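Local atomic coordinates of flagellin hook IN motif family (Aeromonas hydrophila subsp. hydrophila, PDB entry 6XI1), a protein that forms calcium-binding, cadherin-like tandem repeats that probably make up a rigid rod extending an RTX adhesin away from the bacterial surface toward its target. Residues G126-A131 with S218-T223; T36-T41 with K94-G99; W86-D91 with V120-T125. One frame throughout, in Å; residues are numbered along the deposited sequence.

Contact 1. Residues G126-A131 with S218-T223; sequences GVNDAA and SVDGTT. With CA (calcium ion), chain Q; CA (calcium ion), chain L; CA (calcium ion), chain M.
Asn128 and Asp220 reach across to each other at a calcium site of the linker between tandem cadherin-like repeats, 126-131 supplying the interdomain link and 218-223 a loop of the following repeat. The two side chains cross at about a right angle, with amide and carboxylate planes 70° apart. Asn128 OD1 binds the calcium ion at 2.6 Å, and its ND2 donates to Asp220 OD2 (3.1 Å), which lies in the amide plane but receives the hydrogen from well above the carboxylate plane. The same Asp220 OD2 binds the ion at 2.4 Å, as does the backbone carbonyl Asp129 O at 2.2 Å; Asp160, Asp162 and Glu166 also bind it. Asp220 OD1 faces its own loop, where it accepts from Thr222 N, closing an Asx turn, and from Thr222 OG1 at 2.6 Å. With one oxygen on the metal and the other gripped twice, the carboxylate has little freedom to rotate. Thr222 OG1, set beside its own backbone N by a chi1 of -53°, passes the chain of bonds on by accepting from Ala131 N at 2.9 Å. Asp129 points away from 218-223 at its first side-chain bond, and its OD1 bridges two further calcium ions. Beyond the threonine, Ala131 CB packs against Ser218 OG at 3.3 Å.

Contact 2. Residues T36-T41 with K94-G99; sequences TEDEST and KVQYLG. With CA (calcium ion), chain M; CA (calcium ion), chain L.
Glu37 and Gln96 come together over two calcium ions, and the dense part of the contact is built almost wholly of oxygen. The glutamate chain runs out extended, CG anti to the backbone N (chi1 170°), which carries its carboxylate in between the ions. Both oxygens hold one ion, Glu37 OE1 at 2.5 Å and OE2 at 2.6 Å, while OE2 also bridges to the second ion at 2.3 Å. Gln96 serves the pair from its backbone and its amide: its carbonyl O joins Leu98 O on the ion that Glu37 chelates, and the side chain, bent at chi2, returns OE1 to the other. Glutamate and glutamine cross at about a right angle, their flat groups 82° apart, and the metals probably offset the repulsion among these close acceptors. This is the calcium-binding end of a cadherin-like β-sandwich repeat, where loops 36-41 and 94-99 meet the linker to the next; Val127, Asp129 and Asp162 complete the two shells. The solvent side lies around Asp38, which is exposed. Asp38 OD2 binds the second ion, the one Glu37 holds through OE2 alone, at 2.3 Å, and two waters share that ion's shell. Asp38 OD1 accepts from Gln96 NE2 at 2.9 Å, on its syn side but 32° out of the carboxylate plane, and has a stronger partner in Asn92. Away from the metals the packing is thin and apolar: Val95 CG2 comes no nearer to Glu37 CB than 4.1 Å.

Contact 3. Residues W86-D91 with V120-T125; sequences WTYNVD and VTITIT
Two strands of a cadherin-like β-sandwich repeat, 86-91 and 120-125, face each other across the hydrophobic core with their segment axes 9.7 Å apart and 32° from parallel. Trp86 and Val120 come from opposite directions, and Val120 CG1 sits over one face of the indole, 3.7 Å from the centroid of its six-membered ring, a CH-pi contact. Ile122 CD1 approaches the same ring obliquely, 3.8 Å from Trp86 CZ3. The next aromatic is covered in the same way: Ile122 CG2 stands over the centre of the Tyr88 ring, 3.5 Å from its centroid and 8° off the normal. This methyl is anti to the backbone N of Ile122, leaving CG1 on the other branch to pack against Tyr88 CD1 at 3.6 Å. The phenol runs on along the core to Ile124, where Tyr88 OH meets Ile124 CD1 at 3.3 Å. Both buried polar groups are satisfied by neighbours, Tyr88 OH by Glu106 and Trp86 NE1 by the backbone O of Ser30. Strand 86-91 lies between strands 43-53 and 77-80 in its sheet, Leu78 and Ile80 of the latter also touch Trp86, and strand 120-125 pairs with strand 103-111.

In the fold
The three contacts follow one another along the rod, from the interior of one repeat (contact 3) through its calcium-binding end (contact 2) to the junction with the next repeat (contact 1). Contacts 3 and 2 have centres about 12 Å apart and join where Glu37 N probably donates to Thr125 O at 2.9 Å, with Ile124 packed on Val95 and Leu98. Contacts 2 and 1, about 14 Å apart between centres, share two calcium ions and two waters; there Asp129 OD1 and Glu37 OE2 lie 2.8 Å apart, held together by metal. The third calcium ion belongs to contact 1, and this chain of sites is consistent with a calcium-stiffened linker.

Contact 1. Residues G126-A131 with S218-T223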
loop_
_atom_site.group_PDB
_atom_site.type_symbol
_atom_site.label_atom_id
_atom_site.label_comp_id
_atom_site.label_asym_id
_atom_site.label_seq_id
_atom_site.Cartn_x
_atom_site.Cartn_y
_atom_site.Cartn_z
ATOM N N GLY A 126 -12.519 52.140 21.187
ATOM C CA GLY A 126 -11.641 51.214 20.476
ATOM C C GLY A 126 -12.377 50.477 19.373
ATOM O O GLY A 126 -13.619 50.378 19.434
ATOM N N VAL A 127 -11.617 49.973 18.416
ATOM C CA VAL A 127 -12.102 49.001 17.400
ATOM C C VAL A 127 -11.207 47.764 17.435
ATOM O O VAL A 127 -10.016 47.861 17.814
ATOM C CB VAL A 127 -12.145 49.631 15.991
ATOM C CG1 VAL A 127 -13.110 50.805 15.911
ATOM C CG2 VAL A 127 -10.772 50.044 15.541
ATOM N N ASN A 128 -11.751 46.640 16.973
ATOM C CA ASN A 128 -10.986 45.377 16.893
ATOM C C ASN A 128 -9.792 45.536 15.966
ATOM O O ASN A 128 -9.901 46.168 14.900
ATOM C CB ASN A 128 -11.808 44.181 16.420
ATOM C CG ASN A 128 -11.016 42.910 16.634
ATOM O OD1 ASN A 128 -10.586 42.627 17.763
ATOM N ND2 ASN A 128 -10.759 42.195 15.548
ATOM N N ASP A 129 -8.682 44.963 16.375
ATOM C CA ASP A 129 -7.501 44.708 15.525
ATOM C C ASP A 129 -7.443 43.194 15.362
ATOM O O ASP A 129 -7.531 42.456 16.409
ATOM C CB ASP A 129 -6.218 45.264 16.150
ATOM C CG ASP A 129 -6.092 46.783 16.022
ATOM O OD1 ASP A 129 -6.800 47.472 16.754
ATOM O OD2 ASP A 129 -5.310 47.246 15.152
ATOM N N ALA A 130 -7.362 42.747 14.116
ATOM C CA ALA A 130 -7.177 41.316 13.789
ATOM C C ALA A 130 -5.950 40.783 14.540
ATOM O O ALA A 130 -4.880 41.428 14.571
ATOM C CB ALA A 130 -7.034 41.141 12.287
ATOM N N ALA A 131 -6.066 39.590 15.094
ATOM C CA ALA A 131 -4.904 38.840 15.622
ATOM C C ALA A 131 -3.910 38.564 14.471
ATOM O O ALA A 131 -4.328 38.445 13.287
ATOM C CB ALA A 131 -5.364 37.574 16.292
ATOM N N SER A 218 -8.476 32.679 16.982
ATOM C CA SER A 218 -8.060 33.448 18.184
ATOM C C SER A 218 -9.339 33.906 18.882
ATOM O O SER A 218 -10.471 33.732 18.304
ATOM C CB SER A 218 -7.165 34.586 17.838
ATOM O OG SER A 218 -7.805 35.535 17.020
ATOM N N VAL A 219 -9.207 34.467 20.091
ATOM C CA VAL A 219 -10.355 34.937 20.908
ATOM C C VAL A 219 -11.256 35.871 20.080
ATOM O O VAL A 219 -12.482 35.764 20.233
ATOM C CB VAL A 219 -9.857 35.654 22.186
ATOM C CG1 VAL A 219 -10.964 36.495 22.853
ATOM C CG2 VAL A 219 -9.260 34.656 23.138
ATOM N N ASP A 220 -10.702 36.804 19.314
ATOM C CA ASP A 220 -11.533 37.817 18.603
ATOM C C ASP A 220 -12.139 37.216 17.315
ATOM O O ASP A 220 -12.796 37.979 16.581
ATOM C CB ASP A 220 -10.766 39.113 18.332
ATOM C CG ASP A 220 -9.740 39.032 17.219
ATOM O OD1 ASP A 220 -9.592 37.948 16.611
ATOM O OD2 ASP A 220 -9.116 40.043 16.966
ATOM N N GLY A 221 -11.882 35.940 17.010
ATOM C CA GLY A 221 -12.487 35.251 15.841
ATOM C C GLY A 221 -11.604 35.326 14.603
ATOM O O GLY A 221 -12.028 34.824 13.542
ATOM N N THR A 222 -10.406 35.907 14.695
ATOM C CA THR A 222 -9.401 35.860 13.615
ATOM C C THR A 222 -9.025 34.399 13.333
ATOM O O THR A 222 -8.728 33.646 14.293
ATOM C CB THR A 222 -8.125 36.641 13.943
ATOM O OG1 THR A 222 -8.423 37.991 14.334
ATOM C CG2 THR A 222 -7.185 36.661 12.765
ATOM N N THR A 223 -9.030 33.994 12.064
ATOM C CA THR A 223 -8.842 32.578 11.693
ATOM C C THR A 223 -7.479 32.345 11.072
ATOM O O THR A 223 -6.881 33.250 10.518
ATOM C CB THR A 223 -9.983 32.032 10.822
ATOM O OG1 THR A 223 -9.978 32.762 9.600
ATOM C CG2 THR A 223 -11.341 32.091 11.479
HETATM CA CA CA Q . -8.229 41.775 18.341
HETATM CA CA CA L . -7.862 48.234 18.761
HETATM CA CA CA M . -6.651 49.331 15.052
HETATM O O HOH W 1 -8.348 47.960 13.860
HETATM O O HOH W 2 -5.656 49.302 12.926
#

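Contact 2. Residues T36-T41 with K94-G99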
loop_
_atom_site.group_PDB
_atom_site.type_symbol
_atom_site.label_atom_id
_atom_site.label_comp_id
_atom_site.label_asym_id
_atom_site.label_seq_id
_atom_site.Cartn_x
_atom_site.Cartn_y
_atom_site.Cartn_z
ATOM N N THR A 36 -13.017 57.821 17.696
ATOM C CA THR A 36 -12.932 56.351 17.541
ATOM C C THR A 36 -11.543 56.054 16.990
ATOM O O THR A 36 -11.104 56.710 16.016
ATOM C CB THR A 36 -14.094 55.809 16.690
ATOM O OG1 THR A 36 -15.289 56.169 17.387
ATOM C CG2 THR A 36 -14.051 54.311 16.494
ATOM N N GLU A 37 -10.893 55.047 17.565
ATOM C CA GLU A 37 -9.660 54.448 17.029
ATOM C C GLU A 37 -9.813 54.259 15.521
ATOM O O GLU A 37 -10.896 53.802 15.120
ATOM C CB GLU A 37 -9.426 53.118 17.749
ATOM C CG GLU A 37 -8.327 52.286 17.116
ATOM C CD GLU A 37 -8.185 50.879 17.670
ATOM O OE1 GLU A 37 -8.821 50.561 18.680
ATOM O OE2 GLU A 37 -7.416 50.133 17.097
ATOM N N ASP A 38 -8.789 54.624 14.760
ATOM C CA ASP A 38 -8.658 54.472 13.286
ATOM C C ASP A 38 -9.741 55.263 12.513
ATOM O O ASP A 38 -9.950 54.952 11.312
ATOM C CB ASP A 38 -8.661 52.982 12.899
ATOM C CG ASP A 38 -7.532 52.174 13.543
ATOM O OD1 ASP A 38 -6.426 52.711 13.691
ATOM O OD2 ASP A 38 -7.785 51.012 13.938
ATOM N N GLU A 39 -10.420 56.245 13.125
ATOM C CA GLU A 39 -11.443 57.052 12.377
ATOM C C GLU A 39 -10.680 57.960 11.407
ATOM O O GLU A 39 -11.254 58.358 10.364
ATOM C CB GLU A 39 -12.404 57.833 13.283
ATOM C CG GLU A 39 -11.752 59.005 14.011
ATOM C CD GLU A 39 -12.686 59.901 14.814
ATOM O OE1 GLU A 39 -13.744 59.399 15.285
ATOM O OE2 GLU A 39 -12.351 61.097 14.974
ATOM N N SER A 40 -9.422 58.237 11.729
ATOM C CA SER A 40 -8.528 59.165 11.009
ATOM C C SER A 40 -7.090 58.870 11.432
ATOM O O SER A 40 -6.902 58.208 12.458
ATOM C CB SER A 40 -8.913 60.610 11.312
ATOM O OG SER A 40 -8.813 60.907 12.708
ATOM N N THR A 41 -6.112 59.343 10.663
ATOM C CA THR A 41 -4.672 59.054 10.853
ATOM C C THR A 41 -3.884 60.243 10.312
ATOM O O THR A 41 -4.325 60.862 9.349
ATOM C CB THR A 41 -4.300 57.726 10.167
ATOM O OG1 THR A 41 -2.895 57.532 10.301
ATOM C CG2 THR A 41 -4.667 57.664 8.697
ATOM N N LYS A 94 -1.492 55.435 19.736
ATOM C CA LYS A 94 -1.473 55.241 21.198
ATOM C C LYS A 94 -2.783 54.611 21.691
ATOM O O LYS A 94 -2.851 54.284 22.877
ATOM C CB LYS A 94 -1.266 56.577 21.924
ATOM C CG LYS A 94 0.105 57.224 21.774
ATOM C CD LYS A 94 0.254 58.468 22.665
ATOM C CE LYS A 94 1.598 58.601 23.357
ATOM N NZ LYS A 94 2.535 59.440 22.571
ATOM N N VAL A 95 -3.823 54.515 20.860
ATOM C CA VAL A 95 -5.143 53.985 21.309
ATOM C C VAL A 95 -5.444 52.648 20.620
ATOM O O VAL A 95 -6.557 52.148 20.809
ATOM C CB VAL A 95 -6.261 55.011 21.067
ATOM C CG1 VAL A 95 -5.986 56.324 21.788
ATOM C CG2 VAL A 95 -6.481 55.257 19.582
ATOM N N GLN A 96 -4.475 52.065 19.914
ATOM C CA GLN A 96 -4.674 50.800 19.153
ATOM C C GLN A 96 -5.051 49.709 20.142
ATOM O O GLN A 96 -5.876 48.867 19.793
ATOM C CB GLN A 96 -3.416 50.422 18.376
ATOM C CG GLN A 96 -3.112 51.356 17.210
ATOM C CD GLN A 96 -4.210 51.412 16.186
ATOM O OE1 GLN A 96 -4.593 50.404 15.563
ATOM N NE2 GLN A 96 -4.769 52.612 16.028
ATOM N N TYR A 97 -4.518 49.780 21.369
ATOM C CA TYR A 97 -4.685 48.730 22.405
ATOM C C TYR A 97 -6.151 48.586 22.830
ATOM O O TYR A 97 -6.486 47.574 23.454
ATOM C CB TYR A 97 -3.807 49.001 23.618
ATOM C CG TYR A 97 -4.338 50.074 24.525
ATOM C CD1 TYR A 97 -4.034 51.405 24.304
ATOM C CD2 TYR A 97 -5.086 49.764 25.639
ATOM C CE1 TYR A 97 -4.524 52.403 25.140
ATOM C CE2 TYR A 97 -5.619 50.758 26.456
ATOM C CZ TYR A 97 -5.313 52.089 26.218
ATOM O OH TYR A 97 -5.854 53.082 26.994
ATOM N N LEU A 98 -7.008 49.572 22.538
ATOM C CA LEU A 98 -8.432 49.475 22.923
ATOM C C LEU A 98 -9.119 48.472 21.978
ATOM O O LEU A 98 -8.880 48.510 20.749
ATOM C CB LEU A 98 -9.085 50.850 22.840
ATOM C CG LEU A 98 -8.552 51.918 23.799
ATOM C CD1 LEU A 98 -9.106 53.261 23.397
ATOM C CD2 LEU A 98 -8.934 51.589 25.252
ATOM N N GLY A 99 -9.815 47.525 22.581
ATOM C CA GLY A 99 -10.605 46.497 21.894
ATOM C C GLY A 99 -11.904 47.074 21.372
ATOM O O GLY A 99 -12.222 48.236 21.656
HETATM CA CA CA M . -6.651 49.331 15.052
HETATM CA CA CA L . -7.862 48.234 18.761
HETATM O O HOH W 1 -8.348 47.960 13.860
HETATM O O HOH W 2 -5.656 49.302 12.926
#

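Contact 3. Residues W86-D91 with V120-T125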
loop_
_atom_site.group_PDB
_atom_site.type_symbol
_atom_site.label_atom_id
_atom_site.label_comp_id
_atom_site.label_asym_id
_atom_site.label_seq_id
_atom_site.Cartn_x
_atom_site.Cartn_y
_atom_site.Cartn_z
ATOM N N TRP A 86 -11.677 74.971 21.561
ATOM C CA TRP A 86 -10.781 73.875 22.022
ATOM C C TRP A 86 -10.664 72.790 20.947
ATOM O O TRP A 86 -11.602 72.571 20.144
ATOM C CB TRP A 86 -11.187 73.285 23.387
ATOM C CG TRP A 86 -12.555 72.697 23.472
ATOM C CD1 TRP A 86 -13.645 73.271 24.029
ATOM C CD2 TRP A 86 -12.967 71.374 23.061
ATOM N NE1 TRP A 86 -14.727 72.446 23.949
ATOM C CE2 TRP A 86 -14.339 71.261 23.370
ATOM C CE3 TRP A 86 -12.310 70.282 22.481
ATOM C CZ2 TRP A 86 -15.074 70.110 23.101
ATOM C CZ3 TRP A 86 -13.043 69.151 22.194
ATOM C CH2 TRP A 86 -14.396 69.066 22.495
ATOM N N THR A 87 -9.472 72.211 20.906
ATOM C CA THR A 87 -9.082 71.113 20.000
ATOM C C THR A 87 -8.486 70.015 20.878
ATOM O O THR A 87 -7.529 70.294 21.595
ATOM C CB THR A 87 -8.087 71.594 18.941
ATOM O OG1 THR A 87 -8.721 72.716 18.325
ATOM C CG2 THR A 87 -7.719 70.531 17.923
ATOM N N TYR A 88 -9.043 68.815 20.779
ATOM C CA TYR A 88 -8.431 67.591 21.356
ATOM C C TYR A 88 -7.710 66.840 20.233
ATOM O O TYR A 88 -8.298 66.681 19.135
ATOM C CB TYR A 88 -9.496 66.728 22.025
ATOM C CG TYR A 88 -8.976 65.388 22.466
ATOM C CD1 TYR A 88 -8.403 65.225 23.724
ATOM C CD2 TYR A 88 -9.038 64.295 21.621
ATOM C CE1 TYR A 88 -7.950 63.982 24.149
ATOM C CE2 TYR A 88 -8.542 63.060 22.021
ATOM C CZ TYR A 88 -8.025 62.896 23.295
ATOM O OH TYR A 88 -7.565 61.669 23.713
ATOM N N ASN A 89 -6.474 66.420 20.512
ATOM C CA ASN A 89 -5.636 65.604 19.593
ATOM C C ASN A 89 -5.078 64.405 20.369
ATOM O O ASN A 89 -4.662 64.587 21.505
ATOM C CB ASN A 89 -4.472 66.396 18.990
ATOM C CG ASN A 89 -4.934 67.402 17.964
ATOM O OD1 ASN A 89 -5.687 67.082 17.047
ATOM N ND2 ASN A 89 -4.527 68.640 18.141
ATOM N N VAL A 90 -5.127 63.219 19.771
ATOM C CA VAL A 90 -4.396 62.029 20.293
ATOM C C VAL A 90 -3.826 61.259 19.102
ATOM O O VAL A 90 -4.525 61.146 18.064
ATOM C CB VAL A 90 -5.288 61.175 21.222
ATOM C CG1 VAL A 90 -6.460 60.556 20.477
ATOM C CG2 VAL A 90 -4.490 60.097 21.951
ATOM N N ASP A 91 -2.579 60.786 19.236
ATOM C CA ASP A 91 -1.945 59.885 18.239
ATOM C C ASP A 91 -2.801 58.617 18.139
ATOM O O ASP A 91 -2.959 57.932 19.161
ATOM C CB ASP A 91 -0.508 59.542 18.622
ATOM C CG ASP A 91 0.469 60.701 18.475
ATOM O OD1 ASP A 91 0.218 61.583 17.633
ATOM O OD2 ASP A 91 1.455 60.722 19.214
ATOM N N VAL A 120 -13.594 69.770 29.984
ATOM C CA VAL A 120 -13.964 69.098 28.706
ATOM C C VAL A 120 -13.698 67.600 28.894
ATOM O O VAL A 120 -12.584 67.267 29.335
ATOM C CB VAL A 120 -13.174 69.681 27.519
ATOM C CG1 VAL A 120 -13.493 68.943 26.212
ATOM C CG2 VAL A 120 -13.435 71.182 27.382
ATOM N N THR A 121 -14.692 66.771 28.554
ATOM C CA THR A 121 -14.669 65.294 28.706
ATOM C C THR A 121 -14.619 64.658 27.317
ATOM O O THR A 121 -15.598 64.838 26.529
ATOM C CB THR A 121 -15.881 64.836 29.520
ATOM O OG1 THR A 121 -15.778 65.560 30.746
ATOM C CG2 THR A 121 -15.941 63.345 29.805
ATOM N N ILE A 122 -13.530 63.952 27.029
ATOM C CA ILE A 122 -13.306 63.274 25.723
ATOM C C ILE A 122 -13.423 61.765 25.968
ATOM O O ILE A 122 -12.793 61.265 26.920
ATOM C CB ILE A 122 -11.940 63.670 25.131
ATOM C CG1 ILE A 122 -11.772 65.184 24.994
ATOM C CG2 ILE A 122 -11.701 62.970 23.813
ATOM C CD1 ILE A 122 -12.817 65.825 24.098
ATOM N N THR A 123 -14.253 61.078 25.187
ATOM C CA THR A 123 -14.324 59.598 25.151
ATOM C C THR A 123 -13.650 59.084 23.876
ATOM O O THR A 123 -14.045 59.492 22.738
ATOM C CB THR A 123 -15.772 59.106 25.243
ATOM O OG1 THR A 123 -16.337 59.689 26.425
ATOM C CG2 THR A 123 -15.843 57.594 25.286
ATOM N N ILE A 124 -12.703 58.163 24.052
ATOM C CA ILE A 124 -12.018 57.422 22.970
ATOM C C ILE A 124 -12.651 56.032 22.935
ATOM O O ILE A 124 -12.722 55.424 23.995
ATOM C CB ILE A 124 -10.505 57.317 23.210
ATOM C CG1 ILE A 124 -9.858 58.663 23.530
ATOM C CG2 ILE A 124 -9.836 56.658 22.026
ATOM C CD1 ILE A 124 -8.543 58.513 24.227
ATOM N N THR A 125 -13.112 55.583 21.777
ATOM C CA THR A 125 -13.721 54.229 21.616
ATOM C C THR A 125 -12.811 53.361 20.738
ATOM O O THR A 125 -12.375 53.830 19.705
ATOM C CB THR A 125 -15.165 54.271 21.092
ATOM O OG1 THR A 125 -15.926 55.014 22.037
ATOM C CG2 THR A 125 -15.780 52.894 20.972
#